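Local atomic coordinates of glucose-resistance amylase regulator (Weissella paramesenteroides ATCC 33313, PDB entry 4RK6), a protein that binds glucose and probably acts as a LacI-family transcription factor that recognises regulatory DNA. Residues Q102-T107 / E264-Y269; N162-G167 / T181-N186; N109-M114 / F149-T154; R11-V16 / S39-L44; K236-K241 / D278-L283. One frame throughout, in Å; residues are numbered along the deposited sequence.

Interaction 1 (Q102-T107 / E264-Y269); sequences QISAVT and EPQIIY
Thr107 and Tyr269 stand side by side and point the same way, where strands 104-108 and 267-275 of the periplasmic-binding-protein-like fold run in parallel. The methyl of Thr107 is the part that meets the phenol: its CG2 lies 3.8 Å from Tyr269 CE1, because OG1 is anti to the backbone N (chi1 -177°) and CG2 is thereby wedged between N and the carbonyl carbon. Ile267, on the same side of the sheet as Ala105, Thr107 and Tyr269, lays its CG2 against one face of the tyrosine ring, toward the rim, and leaves Ile267 CG2 4.2 Å from Thr107 CG2. On the other side Val106 and Ile268 are paired in register, but their side chains only just meet; helix 244-257 packs against both. Pro265 rests on the Gln102-Ile103 backbone, its CB 3.9 Å from Ile103 C. Ser104 OG, turned beside its own backbone N, accepts from Gln266 N at 3.0 Å in a nearly straight bond of 172°. From there the backbone ladder takes over: Ala105 N to Gln266 O (3.0 Å), Ile268 N to Ala105 O (2.9 Å) and Thr107 N to Ile268 O (3.0 Å). A side-chain hydroxyl thus extends the ladder by one bond ahead of its first bridge pair.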
# COMPACT_ATOMS: atom_id res chain seq x y z
N GLN A 102 19.71 22.11 -9.24
CA GLN A 102 20.70 21.45 -10.07
C GLN A 102 20.13 20.35 -10.95
O GLN A 102 20.81 19.88 -11.86
CB GLN A 102 21.78 20.79 -9.19
CG GLN A 102 22.60 21.72 -8.31
CD GLN A 102 23.31 20.94 -7.23
OE1 GLN A 102 22.67 20.33 -6.37
NE2 GLN A 102 24.63 20.92 -7.28
N ILE A 103 18.90 19.90 -10.67
CA ILE A 103 18.36 18.72 -11.33
C ILE A 103 16.97 18.93 -11.91
O ILE A 103 16.26 19.84 -11.51
CB ILE A 103 18.32 17.51 -10.37
CG1 ILE A 103 17.27 17.65 -9.27
CG2 ILE A 103 19.70 17.23 -9.80
CD1 ILE A 103 17.17 16.40 -8.42
N SER A 104 16.59 18.09 -12.85
CA SER A 104 15.24 18.14 -13.42
C SER A 104 14.24 17.45 -12.49
O SER A 104 14.59 16.65 -11.64
CB SER A 104 15.19 17.49 -14.80
OG SER A 104 15.97 18.23 -15.73
N ALA A 105 12.97 17.78 -12.69
CA ALA A 105 11.92 17.25 -11.83
C ALA A 105 10.70 16.99 -12.67
O ALA A 105 10.41 17.75 -13.56
CB ALA A 105 11.56 18.23 -10.73
N VAL A 106 9.97 15.94 -12.32
CA VAL A 106 8.67 15.70 -12.93
C VAL A 106 7.65 15.60 -11.80
O VAL A 106 7.85 14.83 -10.83
CB VAL A 106 8.65 14.39 -13.73
CG1 VAL A 106 7.29 14.23 -14.40
CG2 VAL A 106 9.78 14.38 -14.76
N THR A 107 6.58 16.39 -11.91
CA THR A 107 5.65 16.57 -10.80
C THR A 107 4.31 17.07 -11.28
O THR A 107 4.18 17.70 -12.35
CB THR A 107 6.26 17.56 -9.75
OG1 THR A 107 5.40 17.70 -8.61
CG2 THR A 107 6.48 18.95 -10.36
N GLU A 264 19.80 23.95 -18.79
CA GLU A 264 19.79 22.50 -18.92
C GLU A 264 18.69 21.81 -18.07
O GLU A 264 17.89 21.05 -18.63
CB GLU A 264 21.18 21.92 -18.59
CG GLU A 264 21.34 20.44 -18.89
CD GLU A 264 21.07 20.12 -20.35
OE1 GLU A 264 20.13 19.34 -20.62
OE2 GLU A 264 21.78 20.66 -21.22
N PRO A 265 18.63 22.07 -16.75
CA PRO A 265 17.62 21.38 -15.92
C PRO A 265 16.20 21.92 -16.12
O PRO A 265 16.03 23.13 -16.27
CB PRO A 265 18.09 21.66 -14.48
CG PRO A 265 19.40 22.38 -14.59
CD PRO A 265 19.39 23.04 -15.94
N GLN A 266 15.19 21.05 -16.12
CA GLN A 266 13.81 21.52 -16.32
C GLN A 266 12.81 20.96 -15.31
O GLN A 266 13.10 20.02 -14.61
CB GLN A 266 13.35 21.25 -17.75
CG GLN A 266 13.53 19.83 -18.27
CD GLN A 266 13.03 19.66 -19.71
OE1 GLN A 266 13.65 18.99 -20.52
NE2 GLN A 266 11.89 20.28 -20.01
N ILE A 267 11.64 21.59 -15.23
CA ILE A 267 10.52 21.07 -14.46
C ILE A 267 9.42 20.73 -15.45
O ILE A 267 9.00 21.60 -16.23
CB ILE A 267 10.00 22.10 -13.44
CG1 ILE A 267 11.09 22.44 -12.42
CG2 ILE A 267 8.79 21.55 -12.70
CD1 ILE A 267 10.70 23.51 -11.43
N ILE A 268 8.96 19.49 -15.44
CA ILE A 268 7.85 19.07 -16.30
C ILE A 268 6.64 18.82 -15.40
O ILE A 268 6.74 18.04 -14.45
CB ILE A 268 8.21 17.83 -17.10
CG1 ILE A 268 9.38 18.14 -18.04
CG2 ILE A 268 7.01 17.36 -17.90
CD1 ILE A 268 10.05 16.91 -18.59
N TYR A 269 5.55 19.52 -15.69
CA TYR A 269 4.32 19.39 -14.92
C TYR A 269 3.41 18.41 -15.62
O TYR A 269 3.19 18.50 -16.84
CB TYR A 269 3.63 20.74 -14.74
CG TYR A 269 4.40 21.70 -13.86
CD1 TYR A 269 4.61 21.42 -12.52
CD2 TYR A 269 4.94 22.87 -14.39
CE1 TYR A 269 5.33 22.28 -11.72
CE2 TYR A 269 5.66 23.74 -13.59
CZ TYR A 269 5.85 23.44 -12.26
OH TYR A 269 6.56 24.28 -11.46

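Interaction 2 (N162-G167 / T181-N186); sequences NIFLYG and TGYDIN
The hydroxyl of Tyr166 is hydrogen-bonded to Thr177 and also shares a water with Thr181: that water lies 2.7 Å from Tyr166 OH and 2.7 Å from Thr181 OG1. The contact joins strand 163-166, an outermost strand of the sheet within this chain, to the end of helix 172-182 in the periplasmic-binding-protein-like fold. A direct bond runs beside the water bridge, Tyr183 OH donating to Leu165 O at 3.1 Å. The donor stands well above the carbonyl plane, and the angle at the oxygen is 125°. Tyr183 reaches this carbonyl with CG anti to its own carbonyl carbon (chi1 -66°), and its phenol passes between Phe164 and the CB of Tyr166. Phe164 receives the hydroxyl at its ring edge, in plane, while Phe164 CD2 lies 4.0 Å from Tyr183 CE1, the two side chains crossing at a slant. Two residues on from Phe164, Tyr166 CB meets the edge of the other tyrosine ring, 4.1 Å from Tyr183 CE2. Phe190 adds an edge-to-face ring contact to Tyr183. The Tyr166 ring reaches the weakly bonded helix end, where Gly182 has no side chain to obstruct it and Tyr166 CE2 comes within 3.5 Å of Gly182 CA.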
# COMPACT_ATOMS: atom_id res chain seq x y z
N ASN A 162 -10.78 32.56 8.18
CA ASN A 162 -11.40 31.48 7.39
C ASN A 162 -10.48 30.27 7.17
O ASN A 162 -10.90 29.27 6.58
CB ASN A 162 -11.77 32.01 6.02
CG ASN A 162 -12.67 33.21 6.08
OD1 ASN A 162 -12.35 34.26 5.51
ND2 ASN A 162 -13.80 33.07 6.75
N ILE A 163 -9.22 30.41 7.58
CA ILE A 163 -8.15 29.47 7.23
C ILE A 163 -7.78 28.66 8.46
O ILE A 163 -7.41 29.23 9.48
CB ILE A 163 -6.91 30.25 6.70
CG1 ILE A 163 -7.25 30.89 5.36
CG2 ILE A 163 -5.70 29.33 6.61
CD1 ILE A 163 -6.22 31.90 4.90
N PHE A 164 -7.90 27.34 8.36
CA PHE A 164 -7.57 26.44 9.48
C PHE A 164 -6.56 25.39 9.05
O PHE A 164 -6.57 24.96 7.93
CB PHE A 164 -8.84 25.77 10.02
CG PHE A 164 -9.87 26.74 10.49
CD1 PHE A 164 -10.71 27.37 9.57
CD2 PHE A 164 -9.99 27.06 11.83
CE1 PHE A 164 -11.67 28.29 9.99
CE2 PHE A 164 -10.94 27.97 12.25
CZ PHE A 164 -11.77 28.58 11.34
N LEU A 165 -5.66 25.02 9.96
CA LEU A 165 -4.59 24.08 9.68
C LEU A 165 -4.52 23.01 10.75
O LEU A 165 -4.71 23.31 11.92
CB LEU A 165 -3.24 24.79 9.66
CG LEU A 165 -3.07 25.93 8.68
CD1 LEU A 165 -1.78 26.68 8.94
CD2 LEU A 165 -3.11 25.41 7.25
N TYR A 166 -4.22 21.78 10.37
CA TYR A 166 -3.88 20.75 11.36
C TYR A 166 -3.01 19.67 10.80
O TYR A 166 -3.33 19.12 9.76
CB TYR A 166 -5.12 20.08 11.94
CG TYR A 166 -4.81 19.07 13.02
CD1 TYR A 166 -4.48 17.75 12.70
CD2 TYR A 166 -4.79 19.44 14.37
CE1 TYR A 166 -4.17 16.83 13.68
CE2 TYR A 166 -4.48 18.52 15.37
CZ TYR A 166 -4.17 17.22 15.00
OH TYR A 166 -3.87 16.26 15.93
N GLY A 167 -1.94 19.35 11.53
CA GLY A 167 -1.24 18.09 11.32
C GLY A 167 0.20 18.18 10.87
O GLY A 167 0.62 19.17 10.27
N THR A 181 -9.24 15.64 18.61
CA THR A 181 -8.43 16.31 19.62
C THR A 181 -7.88 17.66 19.14
O THR A 181 -7.53 18.50 19.95
CB THR A 181 -7.32 15.37 20.12
OG1 THR A 181 -6.51 14.98 19.02
CG2 THR A 181 -7.92 14.13 20.76
N GLY A 182 -7.84 17.89 17.84
CA GLY A 182 -7.37 19.16 17.29
C GLY A 182 -8.39 20.28 17.32
O GLY A 182 -8.05 21.46 17.50
N TYR A 183 -9.64 19.90 17.06
CA TYR A 183 -10.79 20.80 17.11
C TYR A 183 -11.92 20.10 17.86
O TYR A 183 -11.84 18.92 18.17
CB TYR A 183 -11.25 21.20 15.70
CG TYR A 183 -10.22 22.02 14.98
CD1 TYR A 183 -10.20 23.41 15.13
CD2 TYR A 183 -9.27 21.43 14.15
CE1 TYR A 183 -9.25 24.18 14.49
CE2 TYR A 183 -8.31 22.20 13.50
CZ TYR A 183 -8.31 23.57 13.68
OH TYR A 183 -7.38 24.34 13.05
N ASP A 184 -12.96 20.86 18.16
CA ASP A 184 -14.15 20.37 18.84
C ASP A 184 -15.08 19.77 17.80
O ASP A 184 -15.64 20.50 16.97
CB ASP A 184 -14.82 21.55 19.55
CG ASP A 184 -16.12 21.20 20.22
OD1 ASP A 184 -16.55 20.03 20.23
OD2 ASP A 184 -16.75 22.16 20.73
N ILE A 185 -15.24 18.45 17.83
CA ILE A 185 -16.01 17.74 16.80
C ILE A 185 -17.45 18.15 16.76
O ILE A 185 -18.10 18.01 15.74
CB ILE A 185 -15.89 16.19 16.93
CG1 ILE A 185 -16.33 15.50 15.63
CG2 ILE A 185 -16.70 15.65 18.11
CD1 ILE A 185 -15.74 14.13 15.47
N ASN A 186 -17.96 18.69 17.88
CA ASN A 186 -19.33 19.11 17.99
C ASN A 186 -19.58 20.51 17.46
O ASN A 186 -20.73 20.88 17.24
CB ASN A 186 -19.78 19.14 19.45
CG ASN A 186 -19.47 17.87 20.18
OD1 ASN A 186 -19.99 16.81 19.83
ND2 ASN A 186 -18.64 17.96 21.22
O HOH W 1 -4.59 16.75 18.49

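Interaction 3 (N109-M114 / F149-T154); sequences NEFEMM and FIKSMT
Two helices of the periplasmic-binding-protein-like fold, 110-123 and 144-155, cross here, the local axes 9.7 Å apart at an angle of -53°, and a Met-aromatic contact lies in the crossing. The methionine is Met114, present as selenomethionine. Its chain leaves with CG anti to the backbone N (chi1 -178°) and then bends twice, setting SE obliquely beside the Phe149 ring, 5.3 Å from the ring centroid, while SE is 4.1 Å from Phe149 CB. Closer to the backbone, Met114 CG rests 3.7 Å from Phe149 N. One turn earlier, Phe111 reaches across to the second helix. Its CE1 corner touches the aliphatic part of Lys151, CE1 to CD being 3.5 Å, and the two side chains cross at about a right angle. The backbone N of Ser152 lies near the plane of the same ring, at its edge. Polar ends are served from beyond the contact: Lys151 NZ forms a salt bridge with Asp155, and Ser152 OG is hydrogen-bonded to Asn115. Strand 129-132 touches both Met114 and Phe149. The interface between the two segments is therefore held by selenium, aromatic and methylene surfaces, with the lysine contributing its hydrocarbon chain here and its charge to its own helix.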
# COMPACT_ATOMS: atom_id res chain seq x y z
N ASN A 109 1.60 19.94 -10.74
CA ASN A 109 1.76 21.32 -10.34
C ASN A 109 1.03 21.60 -9.03
O ASN A 109 -0.19 21.64 -9.00
CB ASN A 109 1.27 22.27 -11.43
CG ASN A 109 1.59 23.73 -11.14
OD1 ASN A 109 1.08 24.34 -10.20
ND2 ASN A 109 2.42 24.32 -12.00
N GLU A 110 1.80 21.83 -7.98
CA GLU A 110 1.24 21.91 -6.62
C GLU A 110 0.26 23.07 -6.45
O GLU A 110 -0.80 22.89 -5.87
CB GLU A 110 2.35 21.95 -5.57
CG GLU A 110 3.02 20.61 -5.32
CD GLU A 110 2.24 19.73 -4.34
OE1 GLU A 110 1.25 20.19 -3.72
OE2 GLU A 110 2.66 18.58 -4.16
N PHE A 111 0.59 24.26 -6.95
CA PHE A 111 -0.33 25.36 -6.77
C PHE A 111 -1.62 25.14 -7.56
O PHE A 111 -2.70 25.46 -7.07
CB PHE A 111 0.28 26.72 -7.11
CG PHE A 111 -0.67 27.84 -6.86
CD1 PHE A 111 -0.89 28.30 -5.56
CD2 PHE A 111 -1.41 28.39 -7.90
CE1 PHE A 111 -1.81 29.29 -5.31
CE2 PHE A 111 -2.32 29.39 -7.65
CZ PHE A 111 -2.52 29.84 -6.36
N GLU A 112 -1.51 24.63 -8.78
CA GLU A 112 -2.70 24.35 -9.58
C GLU A 112 -3.61 23.34 -8.90
O GLU A 112 -4.84 23.52 -8.91
CB GLU A 112 -2.30 23.84 -10.96
CG GLU A 112 -3.43 23.80 -11.97
CD GLU A 112 -2.95 23.32 -13.33
OE1 GLU A 112 -3.57 22.39 -13.88
OE2 GLU A 112 -1.95 23.85 -13.86
N MSE A 113 -3.02 22.28 -8.34
CA MSE A 113 -3.82 21.27 -7.59
C MSE A 113 -4.57 21.94 -6.50
O MSE A 113 -5.81 21.84 -6.41
CB MSE A 113 -2.98 20.16 -6.97
CG MSE A 113 -2.43 19.21 -8.02
SE MSE A 113 -1.83 17.56 -7.13
CE MSE A 113 -0.14 18.27 -6.38
N MSE A 114 -3.85 22.68 -5.66
CA MSE A 114 -4.47 23.30 -4.49
C MSE A 114 -5.49 24.34 -4.87
O MSE A 114 -6.57 24.41 -4.29
CB MSE A 114 -3.44 23.96 -3.59
CG MSE A 114 -4.05 24.56 -2.34
SE MSE A 114 -4.75 23.15 -1.14
CE MSE A 114 -3.03 22.32 -0.76
N PHE A 149 -2.19 26.65 0.04
CA PHE A 149 -3.54 26.77 0.59
C PHE A 149 -3.79 28.19 1.03
O PHE A 149 -4.79 28.79 0.68
CB PHE A 149 -3.71 25.79 1.75
CG PHE A 149 -5.04 25.90 2.46
CD1 PHE A 149 -6.24 25.74 1.78
CD2 PHE A 149 -5.08 26.15 3.83
CE1 PHE A 149 -7.46 25.83 2.44
CE2 PHE A 149 -6.30 26.21 4.50
CZ PHE A 149 -7.49 26.09 3.80
N ILE A 150 -2.85 28.72 1.80
CA ILE A 150 -2.99 30.08 2.28
C ILE A 150 -3.04 31.10 1.12
O ILE A 150 -3.92 31.97 1.10
CB ILE A 150 -1.92 30.42 3.34
CG1 ILE A 150 -2.22 29.60 4.60
CG2 ILE A 150 -1.99 31.91 3.69
CD1 ILE A 150 -1.05 29.43 5.53
N LYS A 151 -2.16 30.94 0.15
CA LYS A 151 -2.13 31.82 -1.03
C LYS A 151 -3.45 31.76 -1.79
O LYS A 151 -4.03 32.78 -2.13
CB LYS A 151 -0.99 31.42 -1.96
CG LYS A 151 -0.88 32.26 -3.24
CD LYS A 151 0.25 31.81 -4.14
CE LYS A 151 0.56 32.81 -5.25
NZ LYS A 151 -0.65 33.38 -5.91
N SER A 152 -3.95 30.54 -2.02
CA SER A 152 -5.19 30.38 -2.76
C SER A 152 -6.39 31.00 -2.02
O SER A 152 -7.23 31.67 -2.62
CB SER A 152 -5.45 28.90 -3.09
OG SER A 152 -6.64 28.77 -3.83
N MSE A 153 -6.46 30.77 -0.72
CA MSE A 153 -7.57 31.28 0.07
C MSE A 153 -7.53 32.79 0.04
O MSE A 153 -8.56 33.43 -0.15
CB MSE A 153 -7.51 30.77 1.51
CG MSE A 153 -7.76 29.26 1.64
SE MSE A 153 -9.67 28.87 1.48
CE MSE A 153 -10.25 29.39 3.29
N THR A 154 -6.35 33.36 0.24
CA THR A 154 -6.23 34.82 0.22
C THR A 154 -6.42 35.41 -1.20
O THR A 154 -7.02 36.47 -1.32
CB THR A 154 -4.93 35.31 0.89
OG1 THR A 154 -3.80 34.76 0.23
CG2 THR A 154 -4.88 34.89 2.33

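Interaction 4 (R11-V16 / S39-L44); sequences RVVGVV and SGYELL
Arg11 and Tyr41 stack where the two strands of a beta-alpha-beta unit begin to pair; strand 12-18, helix 24-39 and strand 42-48 follow one another in it, and the two strands run in parallel. The backbone bonds come first. Arg11 O accepts from Glu42 N, Val13 N donates to Glu42 O, Leu44 N to Val13 O at 2.9 Å, and Val15 N to Leu44 O at 2.8 Å, which carries the register from Glu42 to Leu44 without a break. Gly40, with positive phi in a Schellman motif, turns the chain out of helix 24-39 just before this pairing begins.

The second kind is stacking of the arginine chain on the tyrosine, although Arg11 is poorly ordered. Its chain, extended from CG to NE, crosses the tyrosine at about a right angle. Arg11 CG sits over the centre of one face of the Tyr41 ring, a CH-pi contact. Farther out, Tyr41 CE1 lies over the guanidinium, the two planes 35° apart, and Arg11 NH1 makes a weak hydrogen bond of 3.3 Å to Ser39 O.

Apolar contacts form the third group, on two sides of the sheet. Val12 CG1 meets Leu44 CD1 at 3.5 Å on the side that holds Glu42, where Thr61 and Arg65 of the second subunit pack against the contact. On the other side, Val13 CG1 faces Tyr41 CD2. Leu43, with CG anti to the backbone N (chi1 -176°), brings CD1 against both valines: Leu43 CD1 lies 3.6 Å from Val13 CG2 and an unusually tight 3.2 Å from Val15 CG2.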
# COMPACT_ATOMS: atom_id res chain seq x y z
N ARG A 11 23.40 -1.11 -17.67
CA ARG A 11 22.05 -0.64 -18.08
C ARG A 11 21.03 -0.79 -16.94
O ARG A 11 20.06 -1.54 -17.03
CB ARG A 11 21.62 -1.40 -19.35
CG ARG A 11 20.80 -0.56 -20.31
CD ARG A 11 20.87 -1.10 -21.73
NE ARG A 11 20.01 -0.33 -22.63
CZ ARG A 11 20.31 0.87 -23.12
NH1 ARG A 11 19.43 1.48 -23.93
NH2 ARG A 11 21.45 1.49 -22.83
N VAL A 12 21.28 -0.05 -15.86
CA VAL A 12 20.44 -0.07 -14.67
C VAL A 12 20.16 1.36 -14.20
O VAL A 12 21.03 2.20 -14.36
CB VAL A 12 21.12 -0.85 -13.53
CG1 VAL A 12 20.29 -0.78 -12.26
CG2 VAL A 12 21.35 -2.29 -13.95
N VAL A 13 18.95 1.59 -13.71
CA VAL A 13 18.57 2.83 -13.00
C VAL A 13 18.10 2.50 -11.59
O VAL A 13 17.57 1.42 -11.32
CB VAL A 13 17.48 3.65 -13.74
CG1 VAL A 13 18.00 4.06 -15.11
CG2 VAL A 13 16.16 2.92 -13.82
N GLY A 14 18.31 3.45 -10.68
CA GLY A 14 17.92 3.26 -9.29
C GLY A 14 16.79 4.17 -8.91
O GLY A 14 16.62 5.24 -9.49
N VAL A 15 16.00 3.75 -7.93
CA VAL A 15 14.93 4.59 -7.41
C VAL A 15 15.07 4.56 -5.90
O VAL A 15 15.24 3.50 -5.34
CB VAL A 15 13.53 4.08 -7.78
CG1 VAL A 15 12.45 5.07 -7.36
CG2 VAL A 15 13.44 3.82 -9.26
N VAL A 16 15.03 5.74 -5.29
CA VAL A 16 15.20 5.87 -3.85
C VAL A 16 13.83 6.23 -3.30
O VAL A 16 13.26 7.27 -3.64
CB VAL A 16 16.27 6.92 -3.46
CG1 VAL A 16 16.39 7.05 -1.94
CG2 VAL A 16 17.63 6.54 -4.03
N SER A 39 12.95 0.01 -22.73
CA SER A 39 14.23 0.56 -23.16
C SER A 39 15.42 -0.34 -22.85
O SER A 39 16.56 0.04 -23.10
CB SER A 39 14.45 1.94 -22.51
OG SER A 39 14.42 1.82 -21.10
N GLY A 40 15.17 -1.53 -22.30
CA GLY A 40 16.27 -2.46 -21.98
C GLY A 40 17.07 -2.14 -20.73
O GLY A 40 18.23 -2.55 -20.61
N TYR A 41 16.46 -1.41 -19.80
CA TYR A 41 17.07 -1.12 -18.50
C TYR A 41 16.42 -1.98 -17.45
O TYR A 41 15.29 -2.45 -17.62
CB TYR A 41 16.84 0.34 -18.09
CG TYR A 41 17.86 1.31 -18.63
CD1 TYR A 41 17.77 1.78 -19.93
CD2 TYR A 41 18.91 1.74 -17.84
CE1 TYR A 41 18.72 2.66 -20.43
CE2 TYR A 41 19.85 2.63 -18.33
CZ TYR A 41 19.75 3.08 -19.63
OH TYR A 41 20.67 3.95 -20.13
N GLU A 42 17.14 -2.17 -16.37
CA GLU A 42 16.61 -2.79 -15.19
C GLU A 42 16.51 -1.76 -14.08
O GLU A 42 17.22 -0.77 -14.09
CB GLU A 42 17.46 -3.99 -14.77
CG GLU A 42 16.84 -5.31 -15.21
CD GLU A 42 15.40 -5.44 -14.75
OE1 GLU A 42 14.55 -5.87 -15.57
OE2 GLU A 42 15.11 -5.07 -13.58
N LEU A 43 15.58 -2.00 -13.17
CA LEU A 43 15.22 -1.06 -12.12
C LEU A 43 15.64 -1.61 -10.75
O LEU A 43 15.23 -2.69 -10.36
CB LEU A 43 13.73 -0.85 -12.19
CG LEU A 43 13.12 0.17 -11.25
CD1 LEU A 43 13.75 1.53 -11.51
CD2 LEU A 43 11.62 0.20 -11.49
N LEU A 44 16.48 -0.88 -10.03
CA LEU A 44 16.87 -1.23 -8.64
C LEU A 44 16.09 -0.32 -7.72
O LEU A 44 16.13 0.91 -7.90
CB LEU A 44 18.35 -1.01 -8.41
CG LEU A 44 19.32 -2.18 -8.59
CD1 LEU A 44 19.02 -2.99 -9.84
CD2 LEU A 44 20.74 -1.63 -8.61

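Interaction 5 (K236-K241 / D278-L283); sequences KLTTVK and DSVLNL
Asp278, Lys236 and Ser279 carry much of this contact, which ties the start of strand 238-241 to the loop that follows strand 267-275. Asp278 and Lys236 meet mainly through the backbone and a water. Asp278 N donates to Lys236 O at 3.0 Å, approaching from above the carbonyl plane, and one water accepts from Lys236 N at 2.9 Å while donating to Asp278 OD2 at 2.6 Å. The lysine end goes elsewhere: in the conformer given, Lys236 NZ bonds to Glu231 O. The Ser279 side chain meets the Thr238 backbone. With OG lodged between its backbone N and carbonyl carbon (chi1 66°), Ser279 reaches the strand, where Ser279 OG accepts from Thr238 N at 2.9 Å (157°), and this hydroxyl is also bonded to Ile221 O, so it bridges two neighbouring strands. Thr238 CB lies 3.5 Å from Ser279 OG and 3.9 Å from Val280 CG2, the threonine and valine crossing at about a right angle. The threonine's own hydroxyl accepts from Arg277 N. Buried Ser279 OG is thus engaged twice, as acceptor from one strand and partner of a carbonyl on the next, while the aspartate carboxylate reaches the Lys236 backbone N through water, not the lysine amine.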
# COMPACT_ATOMS: atom_id res chain seq x y z
N LYS A 236 -17.58 7.70 -1.00
CA LYS A 236 -16.43 7.79 -1.90
C LYS A 236 -15.91 9.23 -1.88
O LYS A 236 -16.69 10.19 -1.87
CB LYS A 236 -16.80 7.37 -3.32
CG LYS A 236 -17.10 5.88 -3.49
CD LYS A 236 -17.66 5.58 -4.88
CE LYS A 236 -17.77 4.08 -5.15
NZ LYS A 236 -16.49 3.44 -5.59
N LEU A 237 -14.59 9.36 -1.90
CA LEU A 237 -13.95 10.67 -1.73
C LEU A 237 -13.71 11.39 -3.03
O LEU A 237 -13.10 10.86 -3.96
CB LEU A 237 -12.63 10.51 -0.97
CG LEU A 237 -12.78 10.23 0.51
CD1 LEU A 237 -11.54 9.52 1.05
CD2 LEU A 237 -13.05 11.54 1.28
N THR A 238 -14.20 12.62 -3.05
CA THR A 238 -13.82 13.61 -4.07
C THR A 238 -12.33 13.86 -3.90
O THR A 238 -11.81 13.95 -2.76
CB THR A 238 -14.66 14.87 -3.88
OG1 THR A 238 -16.04 14.53 -4.14
CG2 THR A 238 -14.24 15.99 -4.82
N THR A 239 -11.61 13.91 -5.02
CA THR A 239 -10.16 13.86 -4.95
C THR A 239 -9.51 14.55 -6.17
O THR A 239 -10.08 14.54 -7.28
CB THR A 239 -9.69 12.40 -4.83
OG1 THR A 239 -8.30 12.35 -4.52
CG2 THR A 239 -9.95 11.58 -6.12
N VAL A 240 -8.34 15.14 -5.96
CA VAL A 240 -7.44 15.48 -7.08
C VAL A 240 -6.58 14.28 -7.37
O VAL A 240 -5.69 13.89 -6.58
CB VAL A 240 -6.57 16.73 -6.83
CG1 VAL A 240 -5.50 16.90 -7.93
CG2 VAL A 240 -7.45 17.96 -6.76
N LYS A 241 -6.83 13.67 -8.51
CA LYS A 241 -6.09 12.50 -8.91
C LYS A 241 -4.80 12.88 -9.62
O LYS A 241 -4.83 13.55 -10.64
CB LYS A 241 -6.91 11.62 -9.85
CG LYS A 241 -6.26 10.26 -10.06
CD LYS A 241 -7.17 9.35 -10.88
CE LYS A 241 -6.97 7.88 -10.57
NZ LYS A 241 -5.62 7.44 -10.94
N ASP A 278 -18.56 11.67 -3.72
CA ASP A 278 -19.70 11.77 -2.79
C ASP A 278 -19.42 12.49 -1.47
O ASP A 278 -20.25 12.48 -0.57
CB ASP A 278 -20.25 10.36 -2.53
CG ASP A 278 -20.79 9.71 -3.79
OD1 ASP A 278 -21.44 10.40 -4.59
OD2 ASP A 278 -20.57 8.51 -3.98
N SER A 279 -18.29 13.16 -1.36
CA SER A 279 -17.86 13.71 -0.08
C SER A 279 -17.93 15.23 0.03
O SER A 279 -17.36 15.78 0.98
CB SER A 279 -16.45 13.21 0.27
OG SER A 279 -15.48 13.71 -0.63
N VAL A 280 -18.61 15.90 -0.90
CA VAL A 280 -18.77 17.35 -0.82
C VAL A 280 -20.22 17.78 -0.94
O VAL A 280 -20.93 17.35 -1.84
CB VAL A 280 -17.93 18.07 -1.92
CG1 VAL A 280 -18.11 19.57 -1.81
CG2 VAL A 280 -16.45 17.69 -1.78
N LEU A 281 -20.63 18.66 -0.05
CA LEU A 281 -21.99 19.22 -0.04
C LEU A 281 -21.95 20.66 -0.55
O LEU A 281 -21.03 21.42 -0.23
CB LEU A 281 -22.51 19.21 1.40
CG LEU A 281 -24.02 19.36 1.62
CD1 LEU A 281 -24.73 18.08 1.21
CD2 LEU A 281 -24.32 19.71 3.07
N ASN A 282 -22.93 21.01 -1.38
CA ASN A 282 -23.15 22.40 -1.77
C ASN A 282 -23.93 23.11 -0.65
O ASN A 282 -25.05 22.70 -0.32
CB ASN A 282 -23.92 22.47 -3.08
CG ASN A 282 -24.09 23.89 -3.59
OD1 ASN A 282 -24.88 24.65 -3.06
ND2 ASN A 282 -23.33 24.27 -4.60
N LEU A 283 -23.35 24.16 -0.09
CA LEU A 283 -24.01 24.94 0.98
C LEU A 283 -24.90 26.10 0.50
O LEU A 283 -25.57 26.72 1.33
CB LEU A 283 -22.98 25.51 1.91
CG LEU A 283 -21.98 24.55 2.53
CD1 LEU A 283 -21.10 25.36 3.48
CD2 LEU A 283 -22.69 23.41 3.23
O HOH W 2 -20.20 6.89 -1.95

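In the fold
Interactions 1, 2, 4 and 5 all reach the same mixed sheet; the centres of interactions 2 and 4 are about 44 Å apart, each involving an outermost strand within this chain. Interaction 3 touches three of the others: Asn109 ND2 meets Tyr269 CZ of interaction 1 at 3.6 Å, Met113 SE meets Val240 CG1 of interaction 5 at 3.8 Å, and Met153 CE approaches Asn162 O of interaction 2 at 3.4 Å. It also borders the glucose pocket, since Glu110 forms a salt bridge with Arg145 and Met113 touches Ile224 and Gln242, all three pocket residues. In interaction 1 the side chain of Thr107 is about 6 Å from the bound glucose. In interaction 3 the side chain of Met114 is about 9 Å from the bound glucose.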